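Local coordinates for uncharacterized protein (Bacteroides ovatus, PDB 4FXT) that is of unknown function but joins a transthyretin-like N-terminal beta domain to a second beta domain that probably belongs to the E-set, immunoglobulin-like group, at residues 30-35 / 53-58; 78-83 / 91-96; 114-119 / 128-133. All blocks are in the same frame, centred on the assembly; numbering follows the deposited sequence.

Contact 1: residues 30-35 / 53-58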
loop_
_atom_site.group_PDB
_atom_site.type_symbol
_atom_site.label_atom_id
_atom_site.label_comp_id
_atom_site.label_asym_id
_atom_site.label_seq_id
_atom_site.Cartn_x
_atom_site.Cartn_y
_atom_site.Cartn_z
ATOM N N PHE A 30 -5.778 -4.798 -10.394
ATOM C CA PHE A 30 -7.087 -4.465 -10.938
ATOM C C PHE A 30 -7.242 -5.279 -12.227
ATOM O O PHE A 30 -6.240 -5.693 -12.813
ATOM C CB PHE A 30 -7.331 -2.958 -11.164
ATOM C CG PHE A 30 -7.189 -2.036 -9.984
ATOM C CD1 PHE A 30 -7.944 -2.232 -8.831
ATOM C CD2 PHE A 30 -6.465 -0.861 -10.092
ATOM C CE1 PHE A 30 -7.831 -1.351 -7.741
ATOM C CE2 PHE A 30 -6.383 0.041 -9.023
ATOM C CZ PHE A 30 -7.046 -0.219 -7.846
ATOM N N ALA A 31 -8.466 -5.554 -12.646
ATOM C CA ALA A 31 -8.698 -6.262 -13.896
ATOM C C ALA A 31 -9.457 -5.359 -14.827
ATOM O O ALA A 31 -10.417 -4.685 -14.418
ATOM C CB ALA A 31 -9.438 -7.569 -13.669
ATOM N N LEU A 32 -8.997 -5.320 -16.076
ATOM C CA LEU A 32 -9.534 -4.445 -17.092
ATOM C C LEU A 32 -10.254 -5.291 -18.175
ATOM O O LEU A 32 -9.715 -6.268 -18.688
ATOM C CB LEU A 32 -8.346 -3.642 -17.632
ATOM C CG LEU A 32 -8.560 -2.176 -17.939
ATOM C CD1 LEU A 32 -9.420 -1.487 -16.902
ATOM C CD2 LEU A 32 -7.235 -1.471 -18.072
ATOM N N PHE A 33 -11.513 -4.967 -18.411
ATOM C CA PHE A 33 -12.352 -5.674 -19.360
ATOM C C PHE A 33 -12.900 -4.785 -20.431
ATOM O O PHE A 33 -13.065 -3.582 -20.223
ATOM C CB PHE A 33 -13.546 -6.315 -18.643
ATOM C CG PHE A 33 -13.246 -7.422 -17.676
ATOM C CD1 PHE A 33 -12.905 -7.141 -16.359
ATOM C CD2 PHE A 33 -13.388 -8.749 -18.051
ATOM C CE1 PHE A 33 -12.651 -8.174 -15.446
ATOM C CE2 PHE A 33 -13.161 -9.781 -17.134
ATOM C CZ PHE A 33 -12.788 -9.487 -15.836
ATOM N N GLN A 34 -13.330 -5.434 -21.513
ATOM C CA GLN A 34 -14.001 -4.838 -22.654
ATOM C C GLN A 34 -15.461 -5.416 -22.671
ATOM O O GLN A 34 -15.651 -6.637 -22.513
ATOM C CB GLN A 34 -13.198 -5.080 -23.970
ATOM C CG GLN A 34 -13.163 -6.520 -24.564
ATOM C CD GLN A 34 -12.538 -7.632 -23.734
ATOM O OE1 GLN A 34 -11.784 -7.401 -22.775
ATOM N NE2 GLN A 34 -12.806 -8.878 -24.133
ATOM N N ASP A 35 -16.479 -4.525 -22.769
ATOM C CA ASP A 35 -17.897 -4.921 -22.753
ATOM C C ASP A 35 -18.278 -5.589 -24.089
ATOM O O ASP A 35 -19.061 -6.544 -24.097
ATOM C CB ASP A 35 -18.807 -3.709 -22.466
ATOM C CG ASP A 35 -18.587 -3.066 -21.096
ATOM O OD1 ASP A 35 -19.174 -3.564 -20.101
ATOM O OD2 ASP A 35 -17.863 -2.038 -21.026
ATOM N N TYR A 53 -0.289 2.756 -10.693
ATOM C CA TYR A 53 -0.303 1.766 -11.749
ATOM C C TYR A 53 -0.129 2.446 -13.127
ATOM O O TYR A 53 -0.388 3.650 -13.278
ATOM C CB TYR A 53 -1.604 0.971 -11.698
ATOM C CG TYR A 53 -2.805 1.765 -12.197
ATOM C CD1 TYR A 53 -3.144 1.781 -13.553
ATOM C CD2 TYR A 53 -3.590 2.515 -11.317
ATOM C CE1 TYR A 53 -4.220 2.527 -14.020
ATOM C CE2 TYR A 53 -4.673 3.266 -11.776
ATOM C CZ TYR A 53 -4.975 3.276 -13.132
ATOM O OH TYR A 53 -6.043 3.992 -13.610
ATOM N N SER A 54 0.285 1.655 -14.132
ATOM C CA SER A 54 0.434 2.038 -15.555
ATOM C C SER A 54 0.232 0.816 -16.375
ATOM O O SER A 54 0.694 -0.262 -15.958
ATOM C CB SER A 54 1.777 2.689 -15.862
ATOM O OG SER A 54 2.838 1.749 -15.752
ATOM N N VAL A 55 -0.493 0.943 -17.495
ATOM C CA VAL A 55 -0.826 -0.181 -18.374
ATOM C C VAL A 55 -0.994 0.381 -19.771
ATOM O O VAL A 55 -1.648 1.412 -19.924
ATOM C CB VAL A 55 -2.088 -0.971 -17.864
ATOM C CG1 VAL A 55 -3.320 -0.070 -17.659
ATOM C CG2 VAL A 55 -2.409 -2.184 -18.739
ATOM N N SER A 56 -0.334 -0.230 -20.779
ATOM C CA SER A 56 -0.512 0.244 -22.156
ATOM C C SER A 56 -1.698 -0.510 -22.751
ATOM O O SER A 56 -1.852 -1.729 -22.557
ATOM C CB SER A 56 0.746 0.113 -23.011
ATOM O OG SER A 56 1.075 -1.240 -23.262
ATOM N N LEU A 57 -2.591 0.247 -23.380
ATOM C CA LEU A 57 -3.834 -0.251 -23.957
ATOM C C LEU A 57 -4.130 0.344 -25.299
ATOM O O LEU A 57 -3.664 1.446 -25.603
ATOM C CB LEU A 57 -5.003 0.117 -23.025
ATOM C CG LEU A 57 -4.993 -0.322 -21.586
ATOM C CD1 LEU A 57 -5.984 0.470 -20.803
ATOM C CD2 LEU A 57 -5.236 -1.796 -21.448
ATOM N N PHE A 58 -4.995 -0.317 -26.070
ATOM C CA PHE A 58 -5.467 0.295 -27.293
ATOM C C PHE A 58 -6.604 1.216 -26.921
ATOM O O PHE A 58 -7.253 0.985 -25.892
ATOM C CB PHE A 58 -5.871 -0.746 -28.353
ATOM C CG PHE A 58 -4.713 -1.529 -28.908
ATOM C CD1 PHE A 58 -3.837 -0.951 -29.827
ATOM C CD2 PHE A 58 -4.516 -2.855 -28.549
ATOM C CE1 PHE A 58 -2.743 -1.671 -30.331
ATOM C CE2 PHE A 58 -3.430 -3.582 -29.061
ATOM C CZ PHE A 58 -2.552 -2.984 -29.951
#
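Leu32 and Leu57 make the closest side-chain contact between the two segments, with Leu32 CD2 lying 3.6 Å from Leu57 CD1. The same methyl is 3.9 Å from Leu57 CD2, so a single branch of Leu32 meets the forked end of Leu57, and the two side chains meet at a slant. Val55 is a second, looser partner: Leu32 CD2 stands 4.2 Å from Val55 CG1. Val55 presents this methyl because its chi1 of 55° puts CG1 between the backbone N and the carbonyl carbon. Two residues earlier on each strand, at Phe30 and at Tyr53, Phe30 CE2 and Tyr53 CD2 approach to 4.4 Å, a loose contact in which the tyrosine carbon arrives at the edge of the Phe30 ring, near its plane.

These residues point inward from two facing sheets of the N-terminal domain. Strand 28-33 is held by backbone hydrogen bonds to strands 43-46 and 60-68, whereas strand 52-58 pairs with strand 7-16. The axes of the two short strand segments come within 10.7 Å, with their chain directions 26° from parallel, a facing geometry consistent with a transthyretin-like beta sandwich. Ile43, Val45 and Leu64 pack round Leu32, and Leu10 lies against both Tyr53 and Val55, which extends the apolar layer along each sheet. The hydroxyl of Tyr53 is hydrogen-bonded to the carbonyl O of Gln90, tying its ring to strand 88-93, on the far side of strand 7-16 in the same sheet.

No hydrogen bond runs directly between the two segments. The strands make their backbone hydrogen bonds within their own sheets, and the faces meet through aliphatic and aromatic carbon, so cohesion here rests on dispersion and the exclusion of water, while the hydroxyl of the buried Tyr53 is satisfied by a main-chain carbonyl.

Contact 2: residues 78-83 / 91-96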
loop_
_atom_site.group_PDB
_atom_site.type_symbol
_atom_site.label_atom_id
_atom_site.label_comp_id
_atom_site.label_asym_id
_atom_site.label_seq_id
_atom_site.Cartn_x
_atom_site.Cartn_y
_atom_site.Cartn_z
ATOM N N ASP A 78 -19.471 -3.778 -8.530
ATOM C CA ASP A 78 -19.013 -2.405 -8.745
ATOM C C ASP A 78 -17.874 -2.374 -9.799
ATOM O O ASP A 78 -16.786 -2.923 -9.582
ATOM C CB ASP A 78 -18.554 -1.766 -7.410
ATOM C CG ASP A 78 -18.168 -0.289 -7.457
ATOM O OD1 ASP A 78 -18.522 0.393 -8.448
ATOM O OD2 ASP A 78 -17.569 0.202 -6.469
ATOM N N THR A 79 -18.168 -1.723 -10.945
ATOM C CA THR A 79 -17.271 -1.522 -12.085
ATOM C C THR A 79 -17.006 -0.032 -12.277
ATOM O O THR A 79 -17.856 0.792 -11.926
ATOM C CB THR A 79 -17.843 -2.138 -13.385
ATOM O OG1 THR A 79 -19.000 -1.420 -13.795
ATOM C CG2 THR A 79 -18.169 -3.607 -13.264
ATOM N N ILE A 80 -15.844 0.307 -12.859
ATOM C CA ILE A 80 -15.460 1.685 -13.143
ATOM C C ILE A 80 -15.251 1.781 -14.633
ATOM O O ILE A 80 -14.391 1.092 -15.181
ATOM C CB ILE A 80 -14.225 2.159 -12.319
ATOM C CG1 ILE A 80 -14.588 2.265 -10.829
ATOM C CG2 ILE A 80 -13.719 3.517 -12.818
ATOM C CD1 ILE A 80 -13.480 2.615 -9.910
ATOM N N TYR A 81 -16.053 2.625 -15.292
ATOM C CA TYR A 81 -15.982 2.803 -16.734
ATOM C C TYR A 81 -14.927 3.855 -17.044
ATOM O O TYR A 81 -14.950 4.963 -16.492
ATOM C CB TYR A 81 -17.355 3.171 -17.294
ATOM C CG TYR A 81 -18.416 2.113 -17.021
ATOM C CD1 TYR A 81 -19.170 2.136 -15.849
ATOM C CD2 TYR A 81 -18.670 1.097 -17.941
ATOM C CE1 TYR A 81 -20.135 1.163 -15.590
ATOM C CE2 TYR A 81 -19.637 0.121 -17.694
ATOM C CZ TYR A 81 -20.364 0.155 -16.516
ATOM O OH TYR A 81 -21.319 -0.812 -16.285
ATOM N N ILE A 82 -13.945 3.456 -17.863
ATOM C CA ILE A 82 -12.807 4.270 -18.269
ATOM C C ILE A 82 -12.781 4.364 -19.769
ATOM O O ILE A 82 -12.660 3.335 -20.438
ATOM C CB ILE A 82 -11.468 3.673 -17.719
ATOM C CG1 ILE A 82 -11.529 3.382 -16.183
ATOM C CG2 ILE A 82 -10.252 4.536 -18.108
ATOM C CD1 ILE A 82 -10.347 2.587 -15.600
ATOM N N THR A 83 -12.858 5.583 -20.306
ATOM C CA THR A 83 -12.765 5.772 -21.746
ATOM C C THR A 83 -11.334 6.270 -22.026
ATOM O O THR A 83 -10.925 7.329 -21.535
ATOM C CB THR A 83 -13.881 6.689 -22.251
ATOM O OG1 THR A 83 -15.128 6.050 -21.960
ATOM C CG2 THR A 83 -13.816 6.923 -23.744
ATOM N N ASP A 91 -7.581 7.978 -11.417
ATOM C CA ASP A 91 -7.347 7.385 -10.112
ATOM C C ASP A 91 -8.519 6.459 -9.784
ATOM O O ASP A 91 -9.653 6.719 -10.202
ATOM C CB ASP A 91 -7.139 8.478 -9.047
ATOM C CG ASP A 91 -5.865 9.319 -9.205
ATOM O OD1 ASP A 91 -4.944 8.881 -9.933
ATOM O OD2 ASP A 91 -5.766 10.386 -8.551
ATOM N N ILE A 92 -8.231 5.341 -9.098
ATOM C CA ILE A 92 -9.243 4.340 -8.752
ATOM C C ILE A 92 -9.538 4.420 -7.254
ATOM O O ILE A 92 -8.704 4.026 -6.442
ATOM C CB ILE A 92 -8.829 2.897 -9.174
ATOM C CG1 ILE A 92 -8.437 2.829 -10.671
ATOM C CG2 ILE A 92 -9.896 1.860 -8.814
ATOM C CD1 ILE A 92 -9.537 3.270 -11.701
ATOM N N PRO A 93 -10.741 4.896 -6.863
ATOM C CA PRO A 93 -11.055 4.946 -5.435
ATOM C C PRO A 93 -11.212 3.525 -4.888
ATOM O O PRO A 93 -11.873 2.652 -5.502
ATOM C CB PRO A 93 -12.346 5.767 -5.383
ATOM C CG PRO A 93 -12.982 5.556 -6.695
ATOM C CD PRO A 93 -11.873 5.388 -7.682
ATOM N N VAL A 94 -10.489 3.281 -3.797
ATOM C CA VAL A 94 -10.532 2.022 -3.081
ATOM C C VAL A 94 -10.993 2.344 -1.651
ATOM O O VAL A 94 -10.997 3.522 -1.251
ATOM C CB VAL A 94 -9.202 1.223 -3.131
ATOM C CG1 VAL A 94 -8.850 0.831 -4.558
ATOM C CG2 VAL A 94 -8.047 1.965 -2.444
ATOM N N THR A 95 -11.428 1.305 -0.902
ATOM C CA THR A 95 -11.846 1.480 0.483
ATOM C C THR A 95 -11.059 0.397 1.296
ATOM O O THR A 95 -11.466 -0.770 1.356
ATOM C CB THR A 95 -13.405 1.449 0.653
ATOM O OG1 THR A 95 -13.915 0.139 0.427
ATOM C CG2 THR A 95 -14.137 2.496 -0.225
ATOM N N PRO A 96 -9.887 0.782 1.871
ATOM C CA PRO A 96 -9.114 -0.173 2.689
ATOM C C PRO A 96 -9.878 -0.609 3.943
ATOM O O PRO A 96 -10.801 0.094 4.381
ATOM C CB PRO A 96 -7.848 0.613 3.074
ATOM C CG PRO A 96 -7.930 1.911 2.398
ATOM C CD PRO A 96 -9.300 2.138 1.930
#
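Ile80 meets both Ile92 and Pro93 through one atom, its terminal CD1, which lies 3.8 Å from Ile92 CG2 and 3.9 Å from Pro93 CD. The extended outer torsion of Ile80 (chi2 176°) carries this methyl forward to the opposing strand, where the Ile80 and Ile92 side chains are inclined to each other. A second apolar pair joins Ile82 CD1 to Ile92 CD1 at 4.0 Å, and here the side chains cross at about a right angle. Ile92 thus serves two neighbours with its two branches: CG2 is given to Ile80, while CD1, bent round by a chi2 of -59°, is given to Ile82.

In this domain, whose two facing sheets are consistent with a transthyretin-like sandwich, the contact closes one border between the sheets. Strand 79-84 is the outermost strand of its sheet, hydrogen-bonded through its backbone to strand 60-68, and strand 88-93 runs parallel to strand 7-16 in the other. Ile82 and Ile92 are buried, whereas Pro93 is exposed.

Polar links between the segments are indirect. Arg66, on strand 60-68, reaches both of them, forming a salt bridge from NH1 to Asp78 OD2 and a hydrogen bond from NH2 to the carbonyl O of Pro93. Further along, the hydroxyl of Thr95 is hydrogen-bonded to Glu73 OE1.

Contact 3: residues 114-119 / 128-133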
loop_
_atom_site.group_PDB
_atom_site.type_symbol
_atom_site.label_atom_id
_atom_site.label_comp_id
_atom_site.label_asym_id
_atom_site.label_seq_id
_atom_site.Cartn_x
_atom_site.Cartn_y
_atom_site.Cartn_z
ATOM N N ALA A 114 9.080 5.301 15.126
ATOM C CA ALA A 114 7.977 5.374 14.182
ATOM C C ALA A 114 6.764 6.019 14.824
ATOM O O ALA A 114 6.360 5.619 15.915
ATOM C CB ALA A 114 7.624 3.984 13.678
ATOM N N ARG A 115 6.195 7.038 14.147
ATOM C CA ARG A 115 4.961 7.719 14.546
ATOM C C ARG A 115 3.948 7.513 13.426
ATOM O O ARG A 115 4.291 7.667 12.251
ATOM C CB ARG A 115 5.187 9.187 14.880
ATOM C CG ARG A 115 6.171 9.334 16.025
ATOM C CD ARG A 115 6.495 10.765 16.352
ATOM N NE ARG A 115 7.725 10.842 17.134
ATOM C CZ ARG A 115 7.790 10.779 18.459
ATOM N NH1 ARG A 115 6.680 10.639 19.182
ATOM N NH2 ARG A 115 8.963 10.865 19.075
ATOM N N PHE A 116 2.740 7.061 13.775
ATOM C CA PHE A 116 1.731 6.697 12.792
ATOM C C PHE A 116 0.310 6.729 13.369
ATOM O O PHE A 116 0.106 6.567 14.576
ATOM C CB PHE A 116 2.031 5.268 12.267
ATOM C CG PHE A 116 2.187 4.249 13.364
ATOM C CD1 PHE A 116 3.414 4.072 14.004
ATOM C CD2 PHE A 116 1.099 3.496 13.799
ATOM C CE1 PHE A 116 3.545 3.155 15.061
ATOM C CE2 PHE A 116 1.241 2.560 14.834
ATOM C CZ PHE A 116 2.463 2.388 15.449
ATOM N N THR A 117 -0.667 6.873 12.474
ATOM C CA THR A 117 -2.083 6.868 12.792
ATOM C C THR A 117 -2.741 5.757 11.984
ATOM O O THR A 117 -2.342 5.488 10.837
ATOM C CB THR A 117 -2.658 8.251 12.504
ATOM O OG1 THR A 117 -1.853 9.230 13.179
ATOM C CG2 THR A 117 -4.138 8.374 12.898
ATOM N N ILE A 118 -3.727 5.080 12.596
ATOM C CA ILE A 118 -4.448 3.939 11.988
ATOM C C ILE A 118 -5.924 4.175 12.096
ATOM O O ILE A 118 -6.426 4.507 13.175
ATOM C CB ILE A 118 -4.057 2.578 12.625
ATOM C CG1 ILE A 118 -2.515 2.342 12.512
ATOM C CG2 ILE A 118 -4.855 1.421 12.011
ATOM C CD1 ILE A 118 -1.986 1.142 13.241
ATOM N N ASN A 119 -6.635 3.997 10.973
ATOM C CA ASN A 119 -8.096 4.149 10.906
ATOM C C ASN A 119 -8.772 2.832 10.585
ATOM O O ASN A 119 -8.248 2.072 9.774
ATOM C CB ASN A 119 -8.467 5.181 9.841
ATOM C CG ASN A 119 -7.840 6.564 10.009
ATOM O OD1 ASN A 119 -7.221 7.116 9.065
ATOM N ND2 ASN A 119 -7.921 7.133 11.219
ATOM N N GLU A 128 -5.601 -7.800 12.787
ATOM C CA GLU A 128 -4.802 -9.010 13.097
ATOM C C GLU A 128 -3.451 -8.650 13.658
ATOM O O GLU A 128 -2.990 -9.295 14.614
ATOM C CB GLU A 128 -4.589 -9.945 11.902
ATOM C CG GLU A 128 -5.821 -10.700 11.419
ATOM C CD GLU A 128 -5.519 -11.744 10.351
ATOM O OE1 GLU A 128 -4.329 -11.860 9.967
ATOM O OE2 GLU A 128 -6.452 -12.475 9.931
ATOM N N ASN A 129 -2.803 -7.640 13.053
ATOM C CA ASN A 129 -1.464 -7.199 13.457
ATOM C C ASN A 129 -1.133 -5.848 12.888
ATOM O O ASN A 129 -1.650 -5.451 11.836
ATOM C CB ASN A 129 -0.379 -8.216 12.986
ATOM C CG ASN A 129 1.001 -7.962 13.519
ATOM O OD1 ASN A 129 1.212 -7.839 14.731
ATOM N ND2 ASN A 129 1.985 -7.962 12.628
ATOM N N VAL A 130 -0.225 -5.160 13.583
ATOM C CA VAL A 130 0.410 -3.941 13.129
ATOM C C VAL A 130 1.902 -4.223 13.155
ATOM O O VAL A 130 2.399 -4.754 14.140
ATOM C CB VAL A 130 -0.001 -2.694 13.923
ATOM C CG1 VAL A 130 0.719 -1.453 13.391
ATOM C CG2 VAL A 130 -1.514 -2.511 13.865
ATOM N N GLY A 131 2.590 -3.903 12.072
ATOM C CA GLY A 131 4.026 -4.107 11.957
ATOM C C GLY A 131 4.816 -2.902 11.487
ATOM O O GLY A 131 4.316 -2.098 10.702
ATOM N N ILE A 132 6.045 -2.753 12.008
ATOM C CA ILE A 132 7.042 -1.774 11.581
ATOM C C ILE A 132 8.117 -2.572 10.869
ATOM O O ILE A 132 8.578 -3.576 11.410
ATOM C CB ILE A 132 7.615 -0.836 12.685
ATOM C CG1 ILE A 132 6.527 -0.050 13.441
ATOM C CG2 ILE A 132 8.676 0.121 12.130
ATOM C CD1 ILE A 132 6.186 -0.663 14.618
ATOM N N TYR A 133 8.486 -2.161 9.644
ATOM C CA TYR A 133 9.472 -2.884 8.842
ATOM C C TYR A 133 10.626 -1.965 8.452
ATOM O O TYR A 133 10.408 -0.779 8.189
ATOM C CB TYR A 133 8.785 -3.456 7.599
ATOM C CG TYR A 133 7.577 -4.304 7.956
ATOM C CD1 TYR A 133 7.730 -5.607 8.422
ATOM C CD2 TYR A 133 6.284 -3.799 7.848
ATOM C CE1 TYR A 133 6.632 -6.369 8.818
ATOM C CE2 TYR A 133 5.179 -4.562 8.207
ATOM C CZ TYR A 133 5.358 -5.849 8.698
ATOM O OH TYR A 133 4.293 -6.610 9.119
#
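Both methyls of Val130 receive the end of a single side chain: Ile118 CD1 sits 3.7 Å from Val130 CG2 and 3.8 Å from Val130 CG1, the two residues reaching toward each other tip to tip. They join the two sheets of the C-terminal domain, a beta sandwich consistent with the immunoglobulin-like E-set fold, in which strand 111-120 is the middle of three strands and strand 127-135 lies within a sheet of four. The axes of the two short strand segments come within 9.8 Å, with 143° between their chain directions.

Phe116 adds an aromatic contact, its CE2 lying 4.3 Å from Val130 CG1, which approaches the ring obliquely. With chi1 at 180°, CG1 of Val130 lies opposite the backbone N and meets both Phe116 and Ile118. All the touching residues are buried and apolar, and Val103, Ala163 and Leu149 extend the core around them.

Near the start of strand 127-135, Glu128 and Asn129 form a classic beta bulge opposite Lys184, with Glu128 OE1 salt-bridged to Lys184 NZ. Farther along the strand, Ala114 CB rests 4.2 Å from Ile132 CG1.

How the contacts relate
The contacts follow one another along the chain, each closing before the next opens. Contacts 1 and 2 join the same pair of sheets in the N-terminal domain, with centres about 12 Å apart, and they fuse into one interior: Phe30 CZ lies 3.7 Å from Ile92 CG2, and Tyr53 CE2 is 3.9 Å from Ile92 CG1. Contact 3 joins two different sheets in the C-terminal domain, on the opposite side of the chain's centre from contacts 1 and 2. Its centre is about 32 Å from that of contact 1 and about 26 Å from that of contact 2, although the nearest atoms of contacts 2 and 3 are about 6 Å apart. The protein therefore has two sandwich cores in series, contact 2 lying closer to the second core than contact 1 does.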